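Local structure of PrgZ (4FAJ) at residues L322-T327 with G526-F531; G328-L333 with T411-L416; A341-I346 with K385-N390; F483-P488 with S495-D500. The protein serves as a membrane-anchored extracellular receptor that binds peptide pheromone and is probably coupled to peptide uptake, as in other solute-binding proteins of its family. One frame throughout, in Å; residues are numbered along the deposited sequence. Where two conformers were deposited one is given.

Overall arrangement
Followed from the N terminus, the chain runs through strand 311-324 and does not close interaction 1 until strand 528-539 returns beside it, some 200 residues later. The other three contacts all fall within that excursion. Interaction 2 sets the short helix 331-334 on strand 412-418, and its loop in turn encloses interaction 3, where the end of helix 336-345 receives the segment leading into helix 391-402. Interaction 4 follows in series and closes a short loop that leads into helix 497-502. Side chains bridge the set: L322 meets L415 and I342, L333 meets I342, and V527 meets F483, which makes interaction 1 the common neighbour of the others.

Interaction 1: L322-T327 with G526-F531; sequences LEMNQT and GVVPIF
Strand 311-324 pairs antiparallel with strand 528-539 in the buried mixed sheet of the lobe, the short segments here running at 165° to each other. L322 and V528 form a hydrogen-bonded pair: L322 N donates to V528 O at 2.9 Å, within the carbonyl plane, and V528 N returns a longer bond of 3.2 Å to L322 O. On the face that carries both side chains, L322 CB lies 4.0 Å from V528 CB, while the tip of I530, CD1, reaches L322 CG at 3.8 Å. M324 approaches V528 at about a right angle; its chain bends at the last torsion (chi3 -61°), bringing CE over the G526-V527 peptide and to 3.8 Å from V528 CG2. Beyond the paired residues a side chain replaces the backbone. Q326 NE2 gives one bond to G526 O at 2.7 Å and another back to M324 O, while a water joins M324 N to G526 O. Further along, I530 and F531 both face M320 in a classic beta bulge, and F531 meets an aromatic side chain of the bound peptide edge-to-face. With both amide protons of Q326 directed to carbonyls, the rotation of its amide is fixed where direct strand pairing ends.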
loop_
_atom_site.group_PDB
_atom_site.type_symbol
_atom_site.label_atom_id
_atom_site.label_comp_id
_atom_site.label_asym_id
_atom_site.label_seq_id
_atom_site.Cartn_x
_atom_site.Cartn_y
_atom_site.Cartn_z
ATOM N N LEU A 322 -4.252 -4.400 13.638
ATOM C CA LEU A 322 -3.624 -5.563 14.260
ATOM C C LEU A 322 -4.067 -6.765 13.445
ATOM O O LEU A 322 -5.250 -7.164 13.481
ATOM C CB LEU A 322 -4.046 -5.754 15.724
ATOM C CG LEU A 322 -3.368 -4.893 16.774
ATOM C CD1 LEU A 322 -3.857 -5.268 18.153
ATOM C CD2 LEU A 322 -1.865 -5.030 16.720
ATOM N N GLU A 323 -3.144 -7.307 12.655
ATOM C CA GLU A 323 -3.388 -8.562 11.979
ATOM C C GLU A 323 -3.134 -9.679 12.974
ATOM O O GLU A 323 -2.269 -9.560 13.841
ATOM C CB GLU A 323 -2.497 -8.718 10.750
ATOM C CG GLU A 323 -2.872 -7.791 9.626
ATOM C CD GLU A 323 -2.249 -8.197 8.298
ATOM O OE1 GLU A 323 -2.759 -9.158 7.675
ATOM O OE2 GLU A 323 -1.276 -7.541 7.875
ATOM N N MET A 324 -3.892 -10.762 12.840
ATOM C CA MET A 324 -3.897 -11.840 13.821
ATOM C C MET A 324 -3.728 -13.182 13.118
ATOM O O MET A 324 -4.494 -13.505 12.204
ATOM C CB MET A 324 -5.222 -11.833 14.579
ATOM C CG MET A 324 -5.373 -10.686 15.566
ATOM S SD MET A 324 -7.061 -10.500 16.217
ATOM C CE MET A 324 -7.973 -10.168 14.729
ATOM N N ASN A 325 -2.739 -13.959 13.552
ATOM C CA ASN A 325 -2.486 -15.292 13.000
ATOM C C ASN A 325 -3.557 -16.292 13.430
ATOM O O ASN A 325 -3.573 -16.757 14.573
ATOM C CB ASN A 325 -1.102 -15.784 13.427
ATOM C CG ASN A 325 -0.680 -17.063 12.709
ATOM O OD1 ASN A 325 -1.522 -17.877 12.302
ATOM N ND2 ASN A 325 0.635 -17.250 12.563
ATOM N N GLN A 326 -4.437 -16.621 12.492
ATOM C CA GLN A 326 -5.594 -17.488 12.731
ATOM C C GLN A 326 -5.485 -18.806 11.943
ATOM O O GLN A 326 -6.493 -19.409 11.593
ATOM C CB GLN A 326 -6.891 -16.755 12.327
ATOM C CG GLN A 326 -7.142 -15.443 13.093
ATOM C CD GLN A 326 -7.986 -14.439 12.310
ATOM O OE1 GLN A 326 -9.212 -14.614 12.154
ATOM N NE2 GLN A 326 -7.339 -13.386 11.804
ATOM N N THR A 327 -4.264 -19.257 11.675
ATOM C CA THR A 327 -4.058 -20.513 10.949
ATOM C C THR A 327 -4.354 -21.752 11.805
ATOM O O THR A 327 -4.601 -22.844 11.274
ATOM C CB THR A 327 -2.617 -20.599 10.412
ATOM O OG1 THR A 327 -1.696 -20.412 11.493
ATOM C CG2 THR A 327 -2.392 -19.541 9.357
ATOM N N GLY A 526 -11.875 -10.924 12.190
ATOM C CA GLY A 526 -10.748 -11.496 11.469
ATOM C C GLY A 526 -9.543 -10.579 11.349
ATOM O O GLY A 526 -8.448 -11.039 11.015
ATOM N N VAL A 527 -9.760 -9.291 11.613
ATOM C CA VAL A 527 -8.721 -8.257 11.602
ATOM C C VAL A 527 -9.226 -7.110 12.486
ATOM O O VAL A 527 -10.432 -6.870 12.529
ATOM C CB VAL A 527 -8.447 -7.751 10.170
ATOM C CG1 VAL A 527 -9.617 -6.883 9.641
ATOM C CG2 VAL A 527 -7.127 -7.008 10.108
ATOM N N VAL A 528 -8.328 -6.439 13.208
ATOM C CA VAL A 528 -8.717 -5.342 14.115
ATOM C C VAL A 528 -8.273 -3.998 13.523
ATOM O O VAL A 528 -7.076 -3.722 13.487
ATOM C CB VAL A 528 -8.064 -5.480 15.511
ATOM C CG1 VAL A 528 -8.384 -4.242 16.400
ATOM C CG2 VAL A 528 -8.513 -6.755 16.198
ATOM N N PRO A 529 -9.221 -3.176 13.047
ATOM C CA PRO A 529 -8.842 -1.838 12.569
ATOM C C PRO A 529 -8.609 -0.885 13.732
ATOM O O PRO A 529 -9.403 -0.845 14.693
ATOM C CB PRO A 529 -10.034 -1.400 11.702
ATOM C CG PRO A 529 -11.122 -2.338 11.963
ATOM C CD PRO A 529 -10.663 -3.428 12.892
ATOM N N ILE A 530 -7.513 -0.137 13.652
ATOM C CA ILE A 530 -7.085 0.704 14.749
ATOM C C ILE A 530 -7.318 2.159 14.402
ATOM O O ILE A 530 -8.184 2.793 14.988
ATOM C CB ILE A 530 -5.603 0.484 15.120
ATOM C CG1 ILE A 530 -5.309 -1.009 15.329
ATOM C CG2 ILE A 530 -5.278 1.249 16.418
ATOM C CD1 ILE A 530 -3.806 -1.324 15.402
ATOM N N PHE A 531 -6.539 2.688 13.459
ATOM C CA PHE A 531 -6.682 4.084 13.058
ATOM C C PHE A 531 -6.422 4.306 11.570
ATOM O O PHE A 531 -5.807 3.483 10.901
ATOM C CB PHE A 531 -5.789 4.986 13.899
ATOM C CG PHE A 531 -4.318 4.771 13.696
ATOM C CD1 PHE A 531 -3.635 3.846 14.457
ATOM C CD2 PHE A 531 -3.600 5.537 12.775
ATOM C CE1 PHE A 531 -2.259 3.644 14.293
ATOM C CE2 PHE A 531 -2.224 5.350 12.611
ATOM C CZ PHE A 531 -1.557 4.396 13.367
HETATM O O HOH W 1 -5.766 -10.532 10.577
#

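Interaction 2: G328-L333 with T411-L416; sequences GENKLL and TSLDLL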
loop_
_atom_site.group_PDB
_atom_site.type_symbol
_atom_site.label_atom_id
_atom_site.label_comp_id
_atom_site.label_asym_id
_atom_site.label_seq_id
_atom_site.Cartn_x
_atom_site.Cartn_y
_atom_site.Cartn_z
ATOM N N GLY A 328 -4.341 -21.582 13.126
ATOM C CA GLY A 328 -4.461 -22.698 14.058
ATOM C C GLY A 328 -3.201 -22.868 14.889
ATOM O O GLY A 328 -3.250 -23.432 15.982
ATOM N N GLU A 329 -2.071 -22.368 14.380
ATOM C CA GLU A 329 -0.805 -22.423 15.117
ATOM C C GLU A 329 -0.946 -21.744 16.478
ATOM O O GLU A 329 -0.480 -22.277 17.483
ATOM C CB GLU A 329 0.344 -21.769 14.332
ATOM C CG GLU A 329 0.617 -22.355 12.933
ATOM C CD GLU A 329 0.933 -23.852 12.932
ATOM O OE1 GLU A 329 1.410 -24.389 13.961
ATOM O OE2 GLU A 329 0.710 -24.494 11.881
ATOM N N ASN A 330 -1.597 -20.582 16.515
ATOM C CA ASN A 330 -1.813 -19.882 17.773
ATOM C C ASN A 330 -3.200 -20.177 18.334
ATOM O O ASN A 330 -4.221 -19.825 17.735
ATOM C CB ASN A 330 -1.602 -18.378 17.610
ATOM C CG ASN A 330 -1.591 -17.648 18.941
ATOM O OD1 ASN A 330 -2.638 -17.319 19.488
ATOM N ND2 ASN A 330 -0.400 -17.401 19.473
ATOM N N LYS A 331 -3.219 -20.797 19.509
ATOM C CA LYS A 331 -4.450 -21.263 20.125
ATOM C C LYS A 331 -5.311 -20.117 20.642
ATOM O O LYS A 331 -6.537 -20.189 20.565
ATOM C CB LYS A 331 -4.134 -22.246 21.256
ATOM C CG LYS A 331 -3.296 -23.447 20.815
ATOM C CD LYS A 331 -3.868 -24.094 19.552
ATOM C CE LYS A 331 -3.462 -25.552 19.424
ATOM N NZ LYS A 331 -4.260 -26.214 18.352
ATOM N N LEU A 332 -4.674 -19.065 21.157
ATOM C CA LEU A 332 -5.399 -17.883 21.609
ATOM C C LEU A 332 -6.137 -17.185 20.453
ATOM O O LEU A 332 -7.332 -16.918 20.553
ATOM C CB LEU A 332 -4.461 -16.889 22.300
ATOM C CG LEU A 332 -4.103 -17.138 23.768
ATOM C CD1 LEU A 332 -3.020 -16.164 24.211
ATOM C CD2 LEU A 332 -5.324 -16.997 24.666
ATOM N N LEU A 333 -5.437 -16.898 19.358
ATOM C CA LEU A 333 -6.025 -16.083 18.275
ATOM C C LEU A 333 -7.002 -16.863 17.401
ATOM O O LEU A 333 -7.761 -16.277 16.638
ATOM C CB LEU A 333 -4.930 -15.433 17.423
ATOM C CG LEU A 333 -4.107 -14.385 18.182
ATOM C CD1 LEU A 333 -3.034 -13.795 17.300
ATOM C CD2 LEU A 333 -5.015 -13.283 18.756
ATOM N N THR A 411 -0.220 -17.881 27.990
ATOM C CA THR A 411 -1.076 -16.703 28.094
ATOM C C THR A 411 -0.248 -15.494 27.694
ATOM O O THR A 411 -0.045 -14.565 28.484
ATOM C CB THR A 411 -1.623 -16.534 29.514
ATOM O OG1 THR A 411 -0.539 -16.577 30.452
ATOM C CG2 THR A 411 -2.585 -17.646 29.824
ATOM N N SER A 412 0.234 -15.538 26.453
ATOM C CA SER A 412 1.175 -14.558 25.938
ATOM C C SER A 412 1.006 -14.358 24.429
ATOM O O SER A 412 0.793 -15.320 23.683
ATOM C CB SER A 412 2.605 -15.010 26.245
ATOM O OG SER A 412 3.542 -14.339 25.429
ATOM N N LEU A 413 1.114 -13.103 23.995
ATOM C CA LEU A 413 1.032 -12.755 22.584
ATOM C C LEU A 413 2.153 -11.797 22.218
ATOM O O LEU A 413 2.371 -10.802 22.904
ATOM C CB LEU A 413 -0.312 -12.107 22.267
ATOM C CG LEU A 413 -1.541 -13.002 22.365
ATOM C CD1 LEU A 413 -2.792 -12.187 22.109
ATOM C CD2 LEU A 413 -1.450 -14.176 21.394
ATOM N N ASP A 414 2.855 -12.100 21.135
ATOM C CA ASP A 414 3.872 -11.205 20.616
ATOM C C ASP A 414 3.287 -10.252 19.571
ATOM O O ASP A 414 2.432 -10.647 18.776
ATOM C CB ASP A 414 5.017 -11.985 19.985
ATOM C CG ASP A 414 6.122 -11.070 19.521
ATOM O OD1 ASP A 414 6.718 -10.409 20.393
ATOM O OD2 ASP A 414 6.353 -10.972 18.293
ATOM N N LEU A 415 3.771 -9.009 19.583
ATOM C CA LEU A 415 3.325 -7.969 18.671
ATOM C C LEU A 415 4.510 -7.433 17.855
ATOM O O LEU A 415 5.388 -6.745 18.392
ATOM C CB LEU A 415 2.672 -6.830 19.467
ATOM C CG LEU A 415 2.214 -5.594 18.690
ATOM C CD1 LEU A 415 1.364 -5.981 17.477
ATOM C CD2 LEU A 415 1.447 -4.651 19.606
ATOM N N LEU A 416 4.530 -7.756 16.565
ATOM C CA LEU A 416 5.558 -7.260 15.649
ATOM C C LEU A 416 5.260 -5.831 15.210
ATOM O O LEU A 416 4.124 -5.502 14.840
ATOM C CB LEU A 416 5.669 -8.143 14.397
ATOM C CG LEU A 416 6.350 -9.501 14.515
ATOM C CD1 LEU A 416 6.503 -10.132 13.128
ATOM C CD2 LEU A 416 7.702 -9.383 15.231
#
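L332, L333 and N330 converge on one leucine of the neighbouring strand, L413, and the contact is chiefly apolar. L413 CD2 takes most of it: L332 CD1 lies 3.8 Å away, and the same L332 methyl also rests 3.9 Å from the backbone S412 O. The second L413 branch, CD1, turns to L333, whose CD2 stands 4.2 Å off. Both helix leucines run obliquely to L413. The first torsion of L413 places its fork, and the second (chi2 176°) splits CD1 and CD2 between L333 and L332. T463 and L464 extend the apolar surroundings: L333 and L413 touch both, and L333 also packs on M324.

The polar part belongs to the helix start. N330 is the N-cap, and its OD1 accepts from L333 N at 2.8 Å, with the donor in the carbonyl plane and an N-H...O angle of 159°. The extended first torsion of N330 (chi1 -170°) carries the amide back over the first turn. Its side chain crosses that of L413 at about a right angle, and the OD1 and ND2 end of the amide is turned to L413 CD2, each atom 3.9 Å from it. One side chain therefore caps the helix and adds to the cover on the leucine. S412 N, by contrast, is buried by the contact and finds no partner in the model.

The arrangement is that of a short, weakly bonded, Asn-capped helical turn packed by leucines on the start of strand 412-418, in a lobe of the periplasmic-binding-protein type.

Interaction 3: A341-I346 with K385-N390; sequences AINYAI and KLVEFN
The backbones come closest where Y344, near the C-terminal end of helix 336-345, lies beside F389, with CA atoms 4.9 Å apart, and N390 N donates to Y344 O at 2.9 Å, in the carbonyl plane and on a lone pair. F389 CA makes a CA-H...O contact with that same oxygen.

The F389 ring lies near the last carbonyls of the helix and that of I346. With CG anti to the backbone N (chi1 -176°), its CD1 comes to 3.2 Å from Y344 O and its CE1 to 3.3 Å from A345 O, while CB meets I346 O; three partly negative oxygens thus lie close to this residue. Y344 and N390 run side by side in the same direction, ring and amide planes 87° apart, and Y344 CD1 touches N390 CB. The edge of the Y344 ring also meets E388 O, at 3.5 Å from CD1, whereas one ring face carries N343 ND2 over its centre.

N343 makes the water-mediated links; its OD1, weakly bonded to R348 NH2, also lies against V387 CG1. Its ND2 donates to two waters: one, at 2.7 Å from ND2, also accepts from E388 N, and the other takes only a weak bond from ND2 but donates to L386 O. The incoming segment is thus tied to the helix by water as well as directly.

N390 is the N-cap of helix 391-402, its OD1 accepting from Q393 N. The arrangement is that of a helix C-terminal end docked against the segment that starts another helix, joining helices 336-345 and 391-402 through the same residue that caps the second.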
loop_
_atom_site.group_PDB
_atom_site.type_symbol
_atom_site.label_atom_id
_atom_site.label_comp_id
_atom_site.label_asym_id
_atom_site.label_seq_id
_atom_site.Cartn_x
_atom_site.Cartn_y
_atom_site.Cartn_z
ATOM N N ALA A 341 -12.247 -9.626 22.352
ATOM C CA ALA A 341 -11.681 -8.939 23.521
ATOM C C ALA A 341 -10.606 -7.938 23.098
ATOM O O ALA A 341 -10.578 -6.819 23.589
ATOM C CB ALA A 341 -11.114 -9.932 24.514
ATOM N N ILE A 342 -9.733 -8.349 22.184
ATOM C CA ILE A 342 -8.663 -7.477 21.686
ATOM C C ILE A 342 -9.277 -6.233 21.031
ATOM O O ILE A 342 -8.895 -5.095 21.355
ATOM C CB ILE A 342 -7.722 -8.228 20.704
ATOM C CG1 ILE A 342 -6.904 -9.290 21.457
ATOM C CG2 ILE A 342 -6.780 -7.264 19.975
ATOM C CD1 ILE A 342 -6.139 -10.242 20.521
ATOM N N ASN A 343 -10.249 -6.449 20.147
ATOM C CA ASN A 343 -10.928 -5.343 19.476
ATOM C C ASN A 343 -11.544 -4.343 20.461
ATOM O O ASN A 343 -11.312 -3.144 20.353
ATOM C CB ASN A 343 -12.022 -5.849 18.537
ATOM C CG ASN A 343 -12.832 -4.726 17.942
ATOM O OD1 ASN A 343 -12.301 -3.890 17.207
ATOM N ND2 ASN A 343 -14.111 -4.671 18.284
ATOM N N TYR A 344 -12.333 -4.833 21.410
ATOM C CA TYR A 344 -13.014 -3.936 22.354
ATOM C C TYR A 344 -12.055 -3.222 23.315
ATOM O O TYR A 344 -12.393 -2.160 23.865
ATOM C CB TYR A 344 -14.096 -4.683 23.136
ATOM C CG TYR A 344 -15.360 -4.899 22.342
ATOM C CD1 TYR A 344 -16.138 -3.823 21.935
ATOM C CD2 TYR A 344 -15.777 -6.177 21.988
ATOM C CE1 TYR A 344 -17.302 -4.013 21.219
ATOM C CE2 TYR A 344 -16.937 -6.378 21.266
ATOM C CZ TYR A 344 -17.692 -5.292 20.875
ATOM O OH TYR A 344 -18.848 -5.492 20.149
ATOM N N ALA A 345 -10.869 -3.793 23.515
ATOM C CA ALA A 345 -9.903 -3.233 24.448
ATOM C C ALA A 345 -9.140 -2.017 23.908
ATOM O O ALA A 345 -8.520 -1.294 24.693
ATOM C CB ALA A 345 -8.913 -4.304 24.895
ATOM N N ILE A 346 -9.159 -1.791 22.593
ATOM C CA ILE A 346 -8.364 -0.694 22.011
ATOM C C ILE A 346 -9.075 0.661 22.097
ATOM O O ILE A 346 -10.116 0.875 21.462
ATOM C CB ILE A 346 -7.955 -0.953 20.537
ATOM C CG1 ILE A 346 -7.257 -2.310 20.377
ATOM C CG2 ILE A 346 -7.026 0.158 20.046
ATOM C CD1 ILE A 346 -6.232 -2.589 21.393
ATOM N N LYS A 385 -20.228 3.248 12.413
ATOM C CA LYS A 385 -19.256 3.046 13.463
ATOM C C LYS A 385 -19.295 1.563 13.875
ATOM O O LYS A 385 -20.018 1.177 14.799
ATOM C CB LYS A 385 -19.554 3.968 14.649
ATOM C CG LYS A 385 -18.377 4.151 15.591
ATOM C CD LYS A 385 -18.758 5.060 16.740
ATOM C CE LYS A 385 -17.551 5.734 17.360
ATOM N NZ LYS A 385 -17.984 6.793 18.324
ATOM N N LEU A 386 -18.501 0.748 13.190
ATOM C CA LEU A 386 -18.561 -0.719 13.324
ATOM C C LEU A 386 -17.645 -1.288 14.410
ATOM O O LEU A 386 -17.811 -2.440 14.814
ATOM C CB LEU A 386 -18.249 -1.379 11.979
ATOM C CG LEU A 386 -19.229 -1.138 10.822
ATOM C CD1 LEU A 386 -18.673 -1.765 9.551
ATOM C CD2 LEU A 386 -20.632 -1.682 11.121
ATOM N N VAL A 387 -16.664 -0.495 14.846
ATOM C CA VAL A 387 -15.804 -0.856 15.962
ATOM C C VAL A 387 -15.734 0.322 16.914
ATOM O O VAL A 387 -15.779 1.478 16.479
ATOM C CB VAL A 387 -14.374 -1.259 15.508
ATOM C CG1 VAL A 387 -14.418 -2.535 14.669
ATOM C CG2 VAL A 387 -13.686 -0.138 14.732
ATOM N N GLU A 388 -15.649 0.029 18.206
ATOM C CA GLU A 388 -15.513 1.076 19.216
ATOM C C GLU A 388 -15.051 0.493 20.544
ATOM O O GLU A 388 -15.559 -0.550 20.978
ATOM C CB GLU A 388 -16.843 1.800 19.437
ATOM C CG GLU A 388 -16.715 3.064 20.293
ATOM C CD GLU A 388 -18.017 3.833 20.408
ATOM O OE1 GLU A 388 -19.072 3.194 20.604
ATOM O OE2 GLU A 388 -17.985 5.084 20.296
ATOM N N PHE A 389 -14.103 1.190 21.169
ATOM C CA PHE A 389 -13.657 0.923 22.533
ATOM C C PHE A 389 -14.811 0.675 23.497
ATOM O O PHE A 389 -15.739 1.473 23.588
ATOM C CB PHE A 389 -12.830 2.114 23.032
ATOM C CG PHE A 389 -12.227 1.928 24.402
ATOM C CD1 PHE A 389 -11.459 0.817 24.701
ATOM C CD2 PHE A 389 -12.387 2.912 25.381
ATOM C CE1 PHE A 389 -10.887 0.664 25.972
ATOM C CE2 PHE A 389 -11.821 2.768 26.638
ATOM C CZ PHE A 389 -11.069 1.647 26.935
ATOM N N ASN A 390 -14.743 -0.446 24.209
ATOM C CA ASN A 390 -15.669 -0.754 25.288
ATOM C C ASN A 390 -14.956 -1.692 26.266
ATOM O O ASN A 390 -15.017 -2.912 26.134
ATOM C CB ASN A 390 -16.965 -1.367 24.735
ATOM C CG ASN A 390 -18.075 -1.429 25.770
ATOM O OD1 ASN A 390 -17.840 -1.733 26.941
ATOM N ND2 ASN A 390 -19.306 -1.150 25.335
HETATM O O HOH W 2 -16.941 -4.210 16.751
HETATM O O HOH W 3 -15.933 -2.733 18.691
#

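Interaction 4: F483-P488 with S495-D500; sequences FETNSP and SNKNYD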
loop_
_atom_site.group_PDB
_atom_site.type_symbol
_atom_site.label_atom_id
_atom_site.label_comp_id
_atom_site.label_asym_id
_atom_site.label_seq_id
_atom_site.Cartn_x
_atom_site.Cartn_y
_atom_site.Cartn_z
ATOM N N PHE A 483 -8.674 -9.874 2.519
ATOM C CA PHE A 483 -9.129 -10.862 3.476
ATOM C C PHE A 483 -9.809 -12.061 2.832
ATOM O O PHE A 483 -10.341 -12.925 3.539
ATOM C CB PHE A 483 -9.981 -10.164 4.547
ATOM C CG PHE A 483 -9.235 -9.040 5.200
ATOM C CD1 PHE A 483 -8.218 -9.313 6.108
ATOM C CD2 PHE A 483 -9.450 -7.725 4.813
ATOM C CE1 PHE A 483 -7.469 -8.277 6.673
ATOM C CE2 PHE A 483 -8.710 -6.693 5.371
ATOM C CZ PHE A 483 -7.722 -6.970 6.297
ATOM N N GLU A 484 -9.783 -12.120 1.504
ATOM C CA GLU A 484 -10.245 -13.297 0.786
ATOM C C GLU A 484 -9.330 -14.481 1.097
ATOM O O GLU A 484 -8.118 -14.312 1.275
ATOM C CB GLU A 484 -10.280 -13.012 -0.712
ATOM C CG GLU A 484 -10.131 -14.224 -1.593
ATOM C CD GLU A 484 -9.740 -13.840 -3.000
ATOM O OE1 GLU A 484 -8.566 -14.085 -3.380
ATOM O OE2 GLU A 484 -10.596 -13.271 -3.710
ATOM N N THR A 485 -9.921 -15.671 1.159
ATOM C CA THR A 485 -9.247 -16.862 1.649
ATOM C C THR A 485 -7.787 -17.038 1.239
ATOM O O THR A 485 -6.910 -17.063 2.099
ATOM C CB THR A 485 -10.063 -18.133 1.335
ATOM O OG1 THR A 485 -11.199 -18.166 2.202
ATOM C CG2 THR A 485 -9.227 -19.396 1.558
ATOM N N ASN A 486 -7.460 -17.179 -0.028
ATOM C CA ASN A 486 -6.010 -17.382 -0.253
ATOM C C ASN A 486 -5.315 -16.176 -0.895
ATOM O O ASN A 486 -4.376 -16.330 -1.665
ATOM C CB ASN A 486 -5.722 -18.725 -0.943
ATOM C CG ASN A 486 -5.882 -19.926 0.007
ATOM O OD1 ASN A 486 -5.353 -19.946 1.129
ATOM N ND2 ASN A 486 -6.609 -20.935 -0.447
ATOM N N SER A 487 -5.755 -14.975 -0.521
ATOM C CA SER A 487 -5.089 -13.743 -0.953
ATOM C C SER A 487 -3.662 -13.638 -0.376
ATOM O O SER A 487 -3.452 -13.881 0.807
ATOM C CB SER A 487 -5.898 -12.514 -0.537
ATOM O OG SER A 487 -5.115 -11.329 -0.622
ATOM N N PRO A 488 -2.681 -13.251 -1.209
ATOM C CA PRO A 488 -1.304 -13.048 -0.721
ATOM C C PRO A 488 -1.170 -12.015 0.403
ATOM O O PRO A 488 -0.214 -12.068 1.179
ATOM C CB PRO A 488 -0.569 -12.534 -1.964
ATOM C CG PRO A 488 -1.325 -13.037 -3.094
ATOM C CD PRO A 488 -2.768 -13.039 -2.664
ATOM N N SER A 495 -10.292 -16.997 6.960
ATOM C CA SER A 495 -11.077 -17.597 5.880
ATOM C C SER A 495 -12.552 -17.758 6.223
ATOM O O SER A 495 -12.930 -18.499 7.145
ATOM C CB SER A 495 -10.530 -18.966 5.469
ATOM O OG SER A 495 -11.291 -19.476 4.379
ATOM N N ASN A 496 -13.378 -17.058 5.467
ATOM C CA ASN A 496 -14.821 -17.197 5.548
ATOM C C ASN A 496 -15.310 -17.260 4.105
ATOM O O ASN A 496 -15.119 -16.314 3.329
ATOM C CB ASN A 496 -15.430 -16.029 6.324
ATOM C CG ASN A 496 -16.948 -16.124 6.443
ATOM O OD1 ASN A 496 -17.640 -16.414 5.472
ATOM N ND2 ASN A 496 -17.469 -15.862 7.637
ATOM N N LYS A 497 -15.897 -18.392 3.731
ATOM C CA LYS A 497 -16.291 -18.618 2.333
ATOM C C LYS A 497 -17.464 -17.745 1.912
ATOM O O LYS A 497 -17.634 -17.425 0.733
ATOM C CB LYS A 497 -16.653 -20.081 2.118
ATOM C CG LYS A 497 -15.544 -21.037 2.462
ATOM C CD LYS A 497 -14.356 -20.836 1.561
ATOM C CE LYS A 497 -13.318 -21.907 1.795
ATOM N NZ LYS A 497 -12.749 -22.342 0.504
ATOM N N ASN A 498 -18.289 -17.369 2.878
ATOM C CA ASN A 498 -19.399 -16.467 2.588
ATOM C C ASN A 498 -18.911 -15.037 2.346
ATOM O O ASN A 498 -19.452 -14.342 1.470
ATOM C CB ASN A 498 -20.423 -16.571 3.703
ATOM C CG ASN A 498 -20.741 -18.008 4.017
ATOM O OD1 ASN A 498 -21.076 -18.788 3.119
ATOM N ND2 ASN A 498 -20.561 -18.389 5.264
ATOM N N TYR A 499 -17.872 -14.616 3.082
ATOM C CA TYR A 499 -17.168 -13.355 2.811
ATOM C C TYR A 499 -16.591 -13.361 1.395
ATOM O O TYR A 499 -16.803 -12.417 0.647
ATOM C CB TYR A 499 -16.050 -13.113 3.846
ATOM C CG TYR A 499 -15.200 -11.886 3.647
ATOM C CD1 TYR A 499 -15.516 -10.683 4.290
ATOM C CD2 TYR A 499 -14.058 -11.921 2.853
ATOM C CE1 TYR A 499 -14.726 -9.552 4.132
ATOM C CE2 TYR A 499 -13.258 -10.783 2.683
ATOM C CZ TYR A 499 -13.604 -9.606 3.328
ATOM O OH TYR A 499 -12.846 -8.478 3.185
ATOM N N ASP A 500 -15.895 -14.442 1.029
ATOM C CA ASP A 500 -15.294 -14.587 -0.295
ATOM C C ASP A 500 -16.331 -14.346 -1.412
ATOM O O ASP A 500 -16.044 -13.659 -2.408
ATOM C CB ASP A 500 -14.680 -15.990 -0.473
ATOM C CG ASP A 500 -13.473 -16.254 0.430
ATOM O OD1 ASP A 500 -12.876 -15.301 0.986
ATOM O OD2 ASP A 500 -13.115 -17.444 0.587
HETATM O O HOH W 4 -12.348 -15.035 3.736
HETATM O O HOH W 5 -13.670 -13.904 -3.656
#
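The start of helix 497-502 is bound to the loop that precedes it, and T485 is the loop residue most engaged. Its OG1 stands in a chain of two hydroxyl bonds: S495 OG donates to T485 OG1 at 2.5 Å, and T485 OG1 donates to the syn lone pair of D500 OD2 at 2.6 Å. The T485 hydroxyl lies beside the backbone N (chi1 -73°), so T485 N and OG1 face the same carboxylate. T485 N bonds to D500 OD1 at 3.0 Å, on the syn side but 33° out of the plane. Both oxygens of D500 are thus gripped by one residue, which should fix the rotation of the carboxylate and probably helps stabilise its negative charge.

N496 supplies the N-cap of the helix: its OD1 accepts from Y499 N at 3.0 Å, with the donor well above the carbonyl plane, and more weakly from N498 N. N496 ND2 is hydrogen-bonded to D524 OD2, which probably helps position the cap. A water that accepts from N496 N lies within bonding distance of D500 OD1 and F483 O.

Y499 forms the apolar side, crossing F483 obliquely. Its OH lies at the edge of the F483 ring, 3.6 Å from F483 CB, and bonds to L480 O, while Y499 CE2 packs at 3.8 Å on F483 CB. Helix 510-524 covers both aromatic residues through L521.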